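3-oxosteroid 1-dehydrogenase (Sterolibacterium denitrificans, PDB 7P18) probably catalyses the FAD-dependent 1,2-dehydrogenation of 3-oxosteroids to 3-oxo-Delta(1)-steroids, passing the electrons to an acceptor. Local coordinates at residues A[520-525]-A[555-560]; A[23-28]-A[549-554]; A[390-395]-A[406-411]; A[418-423]-A[427-432]. All blocks are in the same frame, centred on the assembly; numbering follows the deposited sequence.

Interaction 1. Residues A[520-525]-A[555-560]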
loop_
_atom_site.group_PDB
_atom_site.type_symbol
_atom_site.label_atom_id
_atom_site.label_comp_id
_atom_site.label_asym_id
_atom_site.label_seq_id
_atom_site.Cartn_x
_atom_site.Cartn_y
_atom_site.Cartn_z
ATOM N N GLY A 520 10.733 -0.753 26.883
ATOM C CA GLY A 520 11.765 -0.465 25.872
ATOM C C GLY A 520 11.392 -0.857 24.431
ATOM O O GLY A 520 12.216 -0.602 23.527
ATOM N N LEU A 521 10.253 -1.506 24.198
ATOM C CA LEU A 521 9.919 -2.075 22.854
ATOM C C LEU A 521 8.646 -1.434 22.293
ATOM O O LEU A 521 7.575 -1.534 22.937
ATOM C CB LEU A 521 9.710 -3.571 22.955
ATOM C CG LEU A 521 9.657 -4.311 21.616
ATOM C CD1 LEU A 521 10.976 -4.146 20.888
ATOM C CD2 LEU A 521 9.309 -5.780 21.820
ATOM N N TYR A 522 8.792 -0.849 21.114
ATOM C CA TYR A 522 7.721 -0.212 20.336
ATOM C C TYR A 522 7.624 -0.943 18.997
ATOM O O TYR A 522 8.608 -1.567 18.568
ATOM C CB TYR A 522 8.021 1.267 20.146
ATOM C CG TYR A 522 8.106 2.029 21.448
ATOM C CD1 TYR A 522 9.241 1.974 22.241
ATOM C CD2 TYR A 522 7.024 2.770 21.914
ATOM C CE1 TYR A 522 9.307 2.635 23.470
ATOM C CE2 TYR A 522 7.089 3.460 23.118
ATOM C CZ TYR A 522 8.237 3.408 23.896
ATOM O OH TYR A 522 8.289 4.109 25.081
ATOM N N CYS A 523 6.489 -0.806 18.325
ATOM C CA CYS A 523 6.261 -1.494 17.042
ATOM C C CYS A 523 5.219 -0.723 16.242
ATOM O O CYS A 523 4.177 -0.338 16.819
ATOM C CB CYS A 523 5.840 -2.923 17.292
ATOM S SG CYS A 523 5.617 -3.896 15.773
ATOM N N ILE A 524 5.512 -0.491 14.960
ATOM C CA ILE A 524 4.684 0.373 14.087
ATOM C C ILE A 524 4.565 -0.283 12.701
ATOM O O ILE A 524 5.384 -1.138 12.352
ATOM C CB ILE A 524 5.291 1.780 14.017
ATOM C CG1 ILE A 524 6.636 1.762 13.288
ATOM C CG2 ILE A 524 5.415 2.412 15.399
ATOM C CD1 ILE A 524 7.210 3.104 13.053
ATOM N N GLY A 525 3.626 0.186 11.898
ATOM C CA GLY A 525 3.460 -0.285 10.519
ATOM C C GLY A 525 3.053 -1.736 10.458
ATOM O O GLY A 525 2.368 -2.232 11.381
ATOM N N ASN A 555 7.398 10.294 20.532
ATOM C CA ASN A 555 6.836 11.220 21.555
ATOM C C ASN A 555 6.856 10.523 22.918
ATOM O O ASN A 555 7.269 11.165 23.916
ATOM C CB ASN A 555 5.430 11.686 21.171
ATOM C CG ASN A 555 5.375 12.634 20.009
ATOM O OD1 ASN A 555 6.398 13.167 19.544
ATOM N ND2 ASN A 555 4.163 12.858 19.515
ATOM N N HIS A 556 6.458 9.253 22.982
ATOM C CA HIS A 556 6.359 8.517 24.253
ATOM C C HIS A 556 7.754 8.341 24.842
ATOM O O HIS A 556 7.929 8.530 26.087
ATOM C CB HIS A 556 5.634 7.188 24.086
ATOM C CG HIS A 556 5.368 6.528 25.393
ATOM N ND1 HIS A 556 6.233 5.624 25.947
ATOM C CD2 HIS A 556 4.352 6.697 26.279
ATOM C CE1 HIS A 556 5.740 5.221 27.110
ATOM N NE2 HIS A 556 4.555 5.829 27.296
ATOM N N ILE A 557 8.716 7.972 24.003
ATOM C CA ILE A 557 10.118 7.732 24.436
ATOM C C ILE A 557 10.679 9.047 25.021
ATOM O O ILE A 557 11.222 9.014 26.115
ATOM C CB ILE A 557 10.975 7.192 23.288
ATOM C CG1 ILE A 557 10.550 5.800 22.810
ATOM C CG2 ILE A 557 12.440 7.216 23.692
ATOM C CD1 ILE A 557 11.194 5.410 21.484
ATOM N N ALA A 558 10.545 10.156 24.314
ATOM C CA ALA A 558 10.986 11.495 24.798
ATOM C C ALA A 558 10.264 11.917 26.100
ATOM O O ALA A 558 10.942 12.493 26.980
ATOM C CB ALA A 558 10.828 12.517 23.722
ATOM N N ALA A 559 8.965 11.652 26.257
ATOM C CA ALA A 559 8.156 12.124 27.402
ATOM C C ALA A 559 8.548 11.345 28.667
ATOM O O ALA A 559 8.163 11.791 29.760
ATOM C CB ALA A 559 6.680 11.983 27.127
ATOM N N SER A 560 9.272 10.234 28.504
ATOM C CA SER A 560 9.689 9.294 29.573
ATOM C C SER A 560 10.893 9.832 30.366
ATOM O O SER A 560 11.093 9.324 31.460
ATOM C CB SER A 560 9.989 7.938 28.993
ATOM O OG SER A 560 8.871 7.450 28.284
#
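Tyr522 reaches from strand 521-523 to His556 and Ile557 on helix 543-559. The contact belongs to the Rossmann-type FAD-binding fold: the strand is at one edge of the five-stranded parallel sheet, and the C-terminal helix packs against it. The CB of Tyr522 points toward the helix. With CG anti to the carbonyl carbon (chi1 -61°), the ring extends across to it. CD1 lies 4.0 Å from Ile557 CD1. Further out, CE1 meets Ile557 CG1 at 3.5 Å, and CZ also touches that methylene. On the other rim, CE2 is 3.7 Å from His556 ND1. Ile557 CD1 sits over one ring face in a CH-pi contact, 4.2 Å from the centroid and offset toward the rim. Outside the two segments, Ala553 of the same helix and Val267 of the neighbouring strand also pack on Tyr522. The imidazole does not stack on the phenol. The two rings meet rim to rim, with planes 57° apart. A phenylalanine here would probably keep the packing on Ile557 but leave His556 ND1 without its hydroxyl mate and the imidazole freer to turn. Gly525, two residues past the strand, touches FAD, but the side chain of Tyr522 lies about 13 Å from the bound FAD. At the tip, Tyr522 OH lies in the imidazole plane and forms a 2.7 Å hydrogen bond with His556 ND1.

Interaction 2. Residues A[23-28]-A[549-554]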
loop_
_atom_site.group_PDB
_atom_site.type_symbol
_atom_site.label_atom_id
_atom_site.label_comp_id
_atom_site.label_asym_id
_atom_site.label_seq_id
_atom_site.Cartn_x
_atom_site.Cartn_y
_atom_site.Cartn_z
ATOM N N ALA A 23 12.293 8.089 13.454
ATOM C CA ALA A 23 13.717 8.458 13.616
ATOM C C ALA A 23 13.868 9.987 13.607
ATOM O O ALA A 23 14.562 10.537 14.517
ATOM C CB ALA A 23 14.550 7.798 12.529
ATOM N N ALA A 24 13.271 10.671 12.656
ATOM C CA ALA A 24 13.383 12.137 12.525
ATOM C C ALA A 24 12.739 12.785 13.757
ATOM O O ALA A 24 13.303 13.770 14.314
ATOM C CB ALA A 24 12.725 12.604 11.258
ATOM N N ARG A 25 11.599 12.255 14.177
ATOM C CA ARG A 25 10.827 12.849 15.293
ATOM C C ARG A 25 11.620 12.653 16.585
ATOM O O ARG A 25 11.697 13.616 17.366
ATOM C CB ARG A 25 9.415 12.274 15.383
ATOM C CG ARG A 25 8.621 12.812 16.566
ATOM C CD ARG A 25 8.324 14.288 16.417
ATOM N NE ARG A 25 7.472 14.754 17.507
ATOM C CZ ARG A 25 7.034 15.996 17.659
ATOM N NH1 ARG A 25 7.324 16.951 16.779
ATOM N NH2 ARG A 25 6.277 16.271 18.703
ATOM N N ALA A 26 12.143 11.455 16.827
ATOM C CA ALA A 26 12.918 11.133 18.049
ATOM C C ALA A 26 14.132 12.071 18.092
ATOM O O ALA A 26 14.393 12.683 19.146
ATOM C CB ALA A 26 13.303 9.691 18.052
ATOM N N HIS A 27 14.806 12.246 16.957
ATOM C CA HIS A 27 15.940 13.182 16.847
ATOM C C HIS A 27 15.485 14.589 17.246
ATOM O O HIS A 27 16.162 15.212 18.109
ATOM C CB HIS A 27 16.521 13.181 15.443
ATOM C CG HIS A 27 17.665 14.124 15.300
ATOM N ND1 HIS A 27 17.485 15.444 14.958
ATOM C CD2 HIS A 27 18.994 13.930 15.431
ATOM C CE1 HIS A 27 18.668 16.021 14.881
ATOM N NE2 HIS A 27 19.602 15.101 15.137
ATOM N N ASP A 28 14.376 15.072 16.684
ATOM C CA ASP A 28 13.914 16.472 16.900
ATOM C C ASP A 28 13.532 16.676 18.357
ATOM O O ASP A 28 13.544 17.835 18.757
ATOM C CB ASP A 28 12.792 16.871 15.955
ATOM C CG ASP A 28 13.258 17.113 14.540
ATOM O OD1 ASP A 28 14.494 17.178 14.333
ATOM O OD2 ASP A 28 12.419 17.222 13.664
ATOM N N PHE A 549 1.788 6.206 14.364
ATOM C CA PHE A 549 2.279 5.469 15.544
ATOM C C PHE A 549 3.807 5.620 15.654
ATOM O O PHE A 549 4.312 5.581 16.778
ATOM C CB PHE A 549 1.678 4.071 15.617
ATOM C CG PHE A 549 0.236 4.101 16.050
ATOM C CD1 PHE A 549 -0.110 4.431 17.354
ATOM C CD2 PHE A 549 -0.790 3.942 15.129
ATOM C CE1 PHE A 549 -1.442 4.513 17.739
ATOM C CE2 PHE A 549 -2.115 4.060 15.509
ATOM C CZ PHE A 549 -2.442 4.346 16.806
ATOM N N GLY A 550 4.524 5.850 14.549
ATOM C CA GLY A 550 5.957 6.189 14.613
ATOM C C GLY A 550 6.169 7.483 15.378
ATOM O O GLY A 550 7.025 7.521 16.280
ATOM N N PHE A 551 5.377 8.489 15.045
ATOM C CA PHE A 551 5.322 9.815 15.721
ATOM C C PHE A 551 5.011 9.614 17.216
ATOM O O PHE A 551 5.766 10.174 18.076
ATOM C CB PHE A 551 4.308 10.660 14.960
ATOM C CG PHE A 551 4.143 12.087 15.423
ATOM C CD1 PHE A 551 5.048 13.068 15.031
ATOM C CD2 PHE A 551 3.037 12.465 16.175
ATOM C CE1 PHE A 551 4.856 14.396 15.389
ATOM C CE2 PHE A 551 2.829 13.793 16.513
ATOM C CZ PHE A 551 3.758 14.751 16.166
ATOM N N ARG A 552 3.938 8.895 17.541
ATOM C CA ARG A 552 3.543 8.625 18.957
ATOM C C ARG A 552 4.639 7.834 19.693
ATOM O O ARG A 552 4.843 8.126 20.877
ATOM C CB ARG A 552 2.179 7.959 19.065
ATOM C CG ARG A 552 1.012 8.838 18.614
ATOM C CD ARG A 552 -0.335 8.249 19.017
ATOM N NE ARG A 552 -0.478 8.160 20.470
ATOM C CZ ARG A 552 -1.078 9.068 21.268
ATOM N NH1 ARG A 552 -1.649 10.149 20.767
ATOM N NH2 ARG A 552 -1.127 8.847 22.578
ATOM N N ALA A 553 5.314 6.860 19.057
ATOM C CA ALA A 553 6.405 6.107 19.703
ATOM C C ALA A 553 7.499 7.081 20.139
ATOM O O ALA A 553 7.932 6.999 21.320
ATOM C CB ALA A 553 6.985 5.026 18.801
ATOM N N ALA A 554 7.986 7.907 19.222
ATOM C CA ALA A 554 9.076 8.866 19.476
ATOM C C ALA A 554 8.622 9.807 20.602
ATOM O O ALA A 554 9.384 10.012 21.552
ATOM C CB ALA A 554 9.419 9.652 18.254
#
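Ala26 and Ala554 mark the closest backbone approach of two nearly parallel helices. Their CA atoms are 4.7 Å apart. The axes of the segments 23-28 and 549-554 come within 8.3 Å and cross at -27°. Small residues allow this closeness. Ala554 CB points toward the first helix and rests 3.6 Å from Ala26 N. It also meets Ala26 CB at 3.9 Å and the CG of Arg25. Beside this alanine contact, Arg25 crosses Phe551 at a slant. Its CG is anti to the backbone N, and a bend at chi2 (67°) carries the rest of the chain over to the ring. CD is 3.6 Å from Phe551 CE1, and NE is 3.4 Å from the same carbon. CE1 sits over one face of the guanidinium, toward its rim, and the two planes are 34° apart, so this is a tilted contact rather than a flat stack. The Arg25 NE proton goes to Asn555 OD1, one residue past the segment. Tyr100 of helix 84-104 makes a cation-pi contact with Arg25. The first Rossmann helix is thus joined to the C-terminal helix by alanine packing and by Arg25 against Phe551, while Asn555 and Tyr100 probably stabilise the arginine charge.

Interaction 3. Residues A[390-395]-A[406-411]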
loop_
_atom_site.group_PDB
_atom_site.type_symbol
_atom_site.label_atom_id
_atom_site.label_comp_id
_atom_site.label_asym_id
_atom_site.label_seq_id
_atom_site.Cartn_x
_atom_site.Cartn_y
_atom_site.Cartn_z
ATOM N N LYS A 390 -12.425 -2.934 -27.267
ATOM C CA LYS A 390 -12.607 -1.486 -27.003
ATOM C C LYS A 390 -11.978 -1.129 -25.649
ATOM O O LYS A 390 -11.288 -0.099 -25.563
ATOM C CB LYS A 390 -14.083 -1.096 -27.038
ATOM C CG LYS A 390 -14.294 0.370 -26.674
ATOM C CD LYS A 390 -15.726 0.815 -26.751
ATOM C CE LYS A 390 -15.881 2.286 -26.452
ATOM N NZ LYS A 390 -17.236 2.745 -26.825
ATOM N N PHE A 391 -12.196 -1.956 -24.618
ATOM C CA PHE A 391 -11.532 -1.756 -23.291
ATOM C C PHE A 391 -10.021 -1.723 -23.510
ATOM O O PHE A 391 -9.261 -0.801 -23.084
ATOM C CB PHE A 391 -11.990 -2.856 -22.337
ATOM C CG PHE A 391 -11.559 -2.627 -20.912
ATOM C CD1 PHE A 391 -10.229 -2.762 -20.543
ATOM C CD2 PHE A 391 -12.477 -2.238 -19.958
ATOM C CE1 PHE A 391 -9.824 -2.522 -19.234
ATOM C CE2 PHE A 391 -12.070 -2.024 -18.643
ATOM C CZ PHE A 391 -10.742 -2.145 -18.290
ATOM N N ARG A 392 -9.532 -2.755 -24.197
ATOM C CA ARG A 392 -8.094 -2.947 -24.486
ATOM C C ARG A 392 -7.507 -1.693 -25.110
ATOM O O ARG A 392 -6.418 -1.270 -24.683
ATOM C CB ARG A 392 -7.860 -4.126 -25.429
ATOM C CG ARG A 392 -6.389 -4.395 -25.709
ATOM C CD ARG A 392 -5.636 -5.048 -24.543
ATOM N NE ARG A 392 -4.224 -5.091 -24.899
ATOM C CZ ARG A 392 -3.343 -4.109 -24.692
ATOM N NH1 ARG A 392 -3.639 -3.023 -23.996
ATOM N NH2 ARG A 392 -2.130 -4.236 -25.174
ATOM N N TYR A 393 -8.192 -1.156 -26.119
ATOM C CA TYR A 393 -7.719 0.045 -26.866
ATOM C C TYR A 393 -7.682 1.263 -25.932
ATOM O O TYR A 393 -6.730 2.070 -26.031
ATOM C CB TYR A 393 -8.627 0.328 -28.066
ATOM C CG TYR A 393 -8.202 1.508 -28.912
ATOM C CD1 TYR A 393 -7.185 1.403 -29.850
ATOM C CD2 TYR A 393 -8.824 2.733 -28.768
ATOM C CE1 TYR A 393 -6.814 2.485 -30.634
ATOM C CE2 TYR A 393 -8.452 3.829 -29.527
ATOM C CZ TYR A 393 -7.450 3.701 -30.473
ATOM O OH TYR A 393 -7.067 4.777 -31.219
ATOM N N ASN A 394 -8.705 1.413 -25.090
ATOM C CA ASN A 394 -8.942 2.659 -24.296
ATOM C C ASN A 394 -8.156 2.718 -22.979
ATOM O O ASN A 394 -7.808 3.850 -22.565
ATOM C CB ASN A 394 -10.428 2.889 -24.087
ATOM C CG ASN A 394 -11.028 3.388 -25.397
ATOM O OD1 ASN A 394 -11.693 2.656 -26.107
ATOM N ND2 ASN A 394 -10.527 4.499 -25.855
ATOM N N TYR A 395 -7.885 1.591 -22.322
ATOM C CA TYR A 395 -7.606 1.599 -20.856
ATOM C C TYR A 395 -6.361 0.811 -20.510
ATOM O O TYR A 395 -6.045 -0.158 -21.180
ATOM C CB TYR A 395 -8.794 1.014 -20.103
ATOM C CG TYR A 395 -10.096 1.743 -20.300
ATOM C CD1 TYR A 395 -10.167 3.123 -20.172
ATOM C CD2 TYR A 395 -11.257 1.061 -20.563
ATOM C CE1 TYR A 395 -11.374 3.797 -20.307
ATOM C CE2 TYR A 395 -12.464 1.723 -20.732
ATOM C CZ TYR A 395 -12.520 3.097 -20.598
ATOM O OH TYR A 395 -13.715 3.740 -20.734
ATOM N N GLN A 406 0.176 1.240 -27.023
ATOM C CA GLN A 406 1.060 0.035 -26.910
ATOM C C GLN A 406 0.324 -1.165 -27.493
ATOM O O GLN A 406 -0.671 -1.610 -26.941
ATOM C CB GLN A 406 1.464 -0.208 -25.448
ATOM C CG GLN A 406 1.722 -1.670 -25.067
ATOM C CD GLN A 406 1.451 -2.020 -23.619
ATOM O OE1 GLN A 406 2.128 -1.550 -22.706
ATOM N NE2 GLN A 406 0.490 -2.899 -23.377
ATOM N N PRO A 407 0.791 -1.743 -28.614
ATOM C CA PRO A 407 0.160 -2.940 -29.175
ATOM C C PRO A 407 0.470 -4.169 -28.312
ATOM O O PRO A 407 1.345 -4.085 -27.504
ATOM C CB PRO A 407 0.814 -3.072 -30.559
ATOM C CG PRO A 407 2.187 -2.458 -30.355
ATOM C CD PRO A 407 1.978 -1.320 -29.375
ATOM N N ASP A 408 -0.287 -5.244 -28.499
ATOM C CA ASP A 408 -0.118 -6.543 -27.811
ATOM C C ASP A 408 1.330 -7.024 -27.953
ATOM O O ASP A 408 1.875 -6.978 -29.073
ATOM C CB ASP A 408 -1.127 -7.557 -28.339
ATOM C CG ASP A 408 -2.565 -7.245 -27.987
ATOM O OD1 ASP A 408 -2.770 -6.323 -27.177
ATOM O OD2 ASP A 408 -3.457 -7.971 -28.467
ATOM N N ARG A 409 1.966 -7.418 -26.845
ATOM C CA ARG A 409 3.355 -7.943 -26.865
ATOM C C ARG A 409 3.288 -9.467 -27.043
ATOM O O ARG A 409 2.598 -10.138 -26.236
ATOM C CB ARG A 409 4.073 -7.499 -25.586
ATOM C CG ARG A 409 5.562 -7.786 -25.606
ATOM C CD ARG A 409 6.321 -7.401 -24.344
ATOM N NE ARG A 409 6.039 -6.065 -23.824
ATOM C CZ ARG A 409 6.745 -5.470 -22.859
ATOM N NH1 ARG A 409 7.794 -6.081 -22.321
ATOM N NH2 ARG A 409 6.403 -4.260 -22.446
ATOM N N LYS A 410 3.970 -10.018 -28.048
ATOM C CA LYS A 410 4.001 -11.486 -28.313
ATOM C C LYS A 410 4.520 -12.253 -27.105
ATOM O O LYS A 410 3.923 -13.296 -26.754
ATOM C CB LYS A 410 4.972 -11.852 -29.444
ATOM C CG LYS A 410 4.400 -11.999 -30.832
ATOM C CD LYS A 410 5.534 -12.312 -31.797
ATOM C CE LYS A 410 5.098 -12.420 -33.240
ATOM N NZ LYS A 410 6.167 -13.073 -34.031
ATOM N N ALA A 411 5.612 -11.778 -26.496
ATOM C CA ALA A 411 6.271 -12.417 -25.337
ATOM C C ALA A 411 5.301 -12.514 -24.152
ATOM O O ALA A 411 5.531 -13.352 -23.234
ATOM C CB ALA A 411 7.525 -11.660 -24.975
#
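Arg392 and Asp408 meet with their guanidinium and carboxylate planes nearly coplanar, 17° apart. The two side chains run past each other in opposite directions. The arginine presents its side, not its end. NE and NH2 both bond to one oxygen, Asp408 OD1, each at 3.0 Å. This is a salt bridge with two nitrogens on a single atom. OD1 lies at the guanidinium edge, a little out of its plane. The bonds are bent, as expected when two donors converge on one acceptor. A bend at chi2 (74°) turns the arginine from helix 389-394 to the loop. Gln406 comes in differently. Its amide is turned 62° from the guanidinium, and its NE2 lies 3.4 Å from Arg392 NH2. Both atoms are donors, so this is packing only. Arg392 NH1 bonds to the carbonyl of Met401 in the intervening loop. The other carboxylate oxygen, Asp408 OD2, takes a hydrogen bond from Tyr487 and a salt bridge from Arg419. A leucine in place of Arg392 would probably leave Asp408 OD1 and the Met401 carbonyl without their donors and the loop less firmly tied to the helix. The contact ties the loop before strand 418-420 back to helix 389-394. Flanked by two arginines, the carboxylate is likely to stay ionised, and it probably balances the charge of the buried Arg392.

Interaction 4. Residues A[418-423]-A[427-432]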
loop_
_atom_site.group_PDB
_atom_site.type_symbol
_atom_site.label_atom_id
_atom_site.label_comp_id
_atom_site.label_asym_id
_atom_site.label_seq_id
_atom_site.Cartn_x
_atom_site.Cartn_y
_atom_site.Cartn_z
ATOM N N TRP A 418 -4.375 -13.481 -22.066
ATOM C CA TRP A 418 -4.867 -14.451 -23.073
ATOM C C TRP A 418 -5.813 -13.701 -24.020
ATOM O O TRP A 418 -6.520 -12.779 -23.547
ATOM C CB TRP A 418 -5.531 -15.634 -22.384
ATOM C CG TRP A 418 -4.598 -16.486 -21.579
ATOM C CD1 TRP A 418 -4.155 -17.745 -21.898
ATOM C CD2 TRP A 418 -4.045 -16.189 -20.281
ATOM N NE1 TRP A 418 -3.342 -18.230 -20.910
ATOM C CE2 TRP A 418 -3.225 -17.291 -19.919
ATOM C CE3 TRP A 418 -4.079 -15.083 -19.420
ATOM C CZ2 TRP A 418 -2.524 -17.330 -18.716
ATOM C CZ3 TRP A 418 -3.401 -15.133 -18.224
ATOM C CH2 TRP A 418 -2.613 -16.236 -17.888
ATOM N N ARG A 419 -5.802 -14.057 -25.305
ATOM C CA ARG A 419 -6.536 -13.323 -26.370
ATOM C C ARG A 419 -7.252 -14.355 -27.241
ATOM O O ARG A 419 -6.701 -15.454 -27.445
ATOM C CB ARG A 419 -5.559 -12.405 -27.112
ATOM C CG ARG A 419 -6.209 -11.568 -28.204
ATOM C CD ARG A 419 -5.218 -10.754 -29.014
ATOM N NE ARG A 419 -4.371 -11.694 -29.746
ATOM C CZ ARG A 419 -3.051 -11.696 -29.789
ATOM N NH1 ARG A 419 -2.340 -10.759 -29.188
ATOM N NH2 ARG A 419 -2.429 -12.662 -30.439
ATOM N N ASP A 420 -8.491 -14.056 -27.625
ATOM C CA ASP A 420 -9.301 -14.948 -28.482
ATOM C C ASP A 420 -10.343 -14.129 -29.249
ATOM O O ASP A 420 -10.842 -13.109 -28.723
ATOM C CB ASP A 420 -9.972 -16.054 -27.683
ATOM C CG ASP A 420 -10.243 -17.279 -28.543
ATOM O OD1 ASP A 420 -11.141 -17.187 -29.421
ATOM O OD2 ASP A 420 -9.569 -18.310 -28.319
ATOM N N ASP A 421 -10.670 -14.591 -30.455
ATOM C CA ASP A 421 -11.686 -13.943 -31.314
ATOM C C ASP A 421 -13.075 -14.131 -30.730
ATOM O O ASP A 421 -13.951 -13.286 -31.022
ATOM C CB ASP A 421 -11.619 -14.513 -32.728
ATOM C CG ASP A 421 -10.459 -13.983 -33.530
ATOM O OD1 ASP A 421 -9.919 -12.912 -33.200
ATOM O OD2 ASP A 421 -10.107 -14.659 -34.516
ATOM N N THR A 422 -13.300 -15.189 -29.961
ATOM C CA THR A 422 -14.611 -15.484 -29.329
ATOM C C THR A 422 -14.466 -15.624 -27.812
ATOM O O THR A 422 -13.369 -16.005 -27.311
ATOM C CB THR A 422 -15.273 -16.738 -29.918
ATOM O OG1 THR A 422 -14.559 -17.909 -29.524
ATOM C CG2 THR A 422 -15.372 -16.706 -31.433
ATOM N N LEU A 423 -15.562 -15.398 -27.110
ATOM C CA LEU A 423 -15.662 -15.640 -25.649
ATOM C C LEU A 423 -15.535 -17.129 -25.342
ATOM O O LEU A 423 -14.818 -17.469 -24.420
ATOM C CB LEU A 423 -16.957 -15.042 -25.115
ATOM C CG LEU A 423 -16.878 -13.534 -24.898
ATOM C CD1 LEU A 423 -18.263 -12.926 -24.738
ATOM C CD2 LEU A 423 -15.986 -13.192 -23.717
ATOM N N ALA A 427 -12.585 -18.723 -22.950
ATOM C CA ALA A 427 -13.000 -19.508 -21.779
ATOM C C ALA A 427 -12.176 -20.803 -21.754
ATOM O O ALA A 427 -11.732 -21.227 -20.655
ATOM C CB ALA A 427 -14.470 -19.812 -21.819
ATOM N N LYS A 428 -11.993 -21.430 -22.919
ATOM C CA LYS A 428 -11.323 -22.749 -22.949
ATOM C C LYS A 428 -9.830 -22.567 -22.620
ATOM O O LYS A 428 -9.316 -23.386 -21.869
ATOM C CB LYS A 428 -11.554 -23.488 -24.262
ATOM C CG LYS A 428 -10.993 -24.906 -24.188
ATOM C CD LYS A 428 -11.390 -25.787 -25.343
ATOM C CE LYS A 428 -10.568 -27.058 -25.429
ATOM N NZ LYS A 428 -10.882 -27.710 -26.719
ATOM N N GLN A 429 -9.202 -21.483 -23.059
ATOM C CA GLN A 429 -7.764 -21.194 -22.819
ATOM C C GLN A 429 -7.504 -21.054 -21.310
ATOM O O GLN A 429 -6.391 -21.389 -20.858
ATOM C CB GLN A 429 -7.332 -19.934 -23.553
ATOM C CG GLN A 429 -7.261 -20.014 -25.070
ATOM C CD GLN A 429 -6.639 -18.748 -25.604
ATOM O OE1 GLN A 429 -5.566 -18.316 -25.153
ATOM N NE2 GLN A 429 -7.330 -18.106 -26.533
ATOM N N ILE A 430 -8.486 -20.572 -20.544
ATOM C CA ILE A 430 -8.296 -20.204 -19.115
ATOM C C ILE A 430 -9.031 -21.162 -18.178
ATOM O O ILE A 430 -8.974 -20.957 -16.971
ATOM C CB ILE A 430 -8.672 -18.713 -18.894
ATOM C CG1 ILE A 430 -10.169 -18.452 -19.073
ATOM C CG2 ILE A 430 -7.822 -17.832 -19.796
ATOM C CD1 ILE A 430 -10.605 -17.011 -18.789
ATOM N N GLY A 431 -9.697 -22.191 -18.698
ATOM C CA GLY A 431 -10.326 -23.236 -17.878
ATOM C C GLY A 431 -11.580 -22.752 -17.202
ATOM O O GLY A 431 -11.888 -23.245 -16.121
ATOM N N VAL A 432 -12.274 -21.806 -17.825
ATOM C CA VAL A 432 -13.533 -21.212 -17.328
ATOM C C VAL A 432 -14.693 -21.785 -18.147
ATOM O O VAL A 432 -14.560 -21.917 -19.344
ATOM C CB VAL A 432 -13.442 -19.668 -17.412
ATOM C CG1 VAL A 432 -14.785 -19.020 -17.241
ATOM C CG2 VAL A 432 -12.432 -19.121 -16.403
HETATM O O HOH W 1 -3.947 -16.492 -25.764
#
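Gln429 reaches the backbone of strand 418-420 with both ends of its amide, one directly and one through a water, although the residue itself is exposed. One nitrogen serves two acceptors. NE2 donates to Arg419 O at 2.9 Å in a nearly straight bond (168°), arriving from above the carbonyl plane. It also donates to Asp420 OD2 at 2.9 Å, using the anti lone pair of that oxygen, in a more bent bond. Both acceptors lie close to the amide plane, which fixes the rotation of the group. The oxygen end works through water. A water donates to Gln429 OE1 and accepts from Arg419 N. OE1 also lies at the edge of the Trp418 indole, 3.6 Å from CD1. Ile430 CG2 covers one indole face in a CH-pi contact, 4.2 Å from the centroid of the five-membered ring. Trp384 meets the indole edge-to-face. The other carboxylate oxygen, Asp420 OD1, accepts from Thr422 N at 3.0 Å and forms an Asx turn. This turn leads into the helix, where Thr422 is the N-cap and its OG1 takes the backbone N of Gly425. Ala427 N bonds to Leu423 O in the first helical turn. Gly431, with positive phi, ends the helix in a Schellman motif. The whole is a strand-turn-helix unit whose helix is capped at both ends, its strand paired with strand 486-502 of the antiparallel sheet.

How the interactions relate
The four contacts form two pairs on opposite sides of the chain's centre. Interactions 1 and 2 have centres about 8 Å apart and share helix 543-559. They touch through Arg25 and Asn555, and through Tyr522 packing on Ala553. Their segments alternate along the chain, so residues from both termini meet in the FAD-binding region. Interactions 3 and 4 follow each other in sequence, with centres about 16 Å apart. The Asp408-Arg419 salt bridge joins them beside the antiparallel sheet. Interactions 1 and 4 are about 54 Å apart between centres. Interactions 3 and 4 fall in the long span between the segments of interaction 2. Interaction 2 spans over 500 residues; the others join nearer segments.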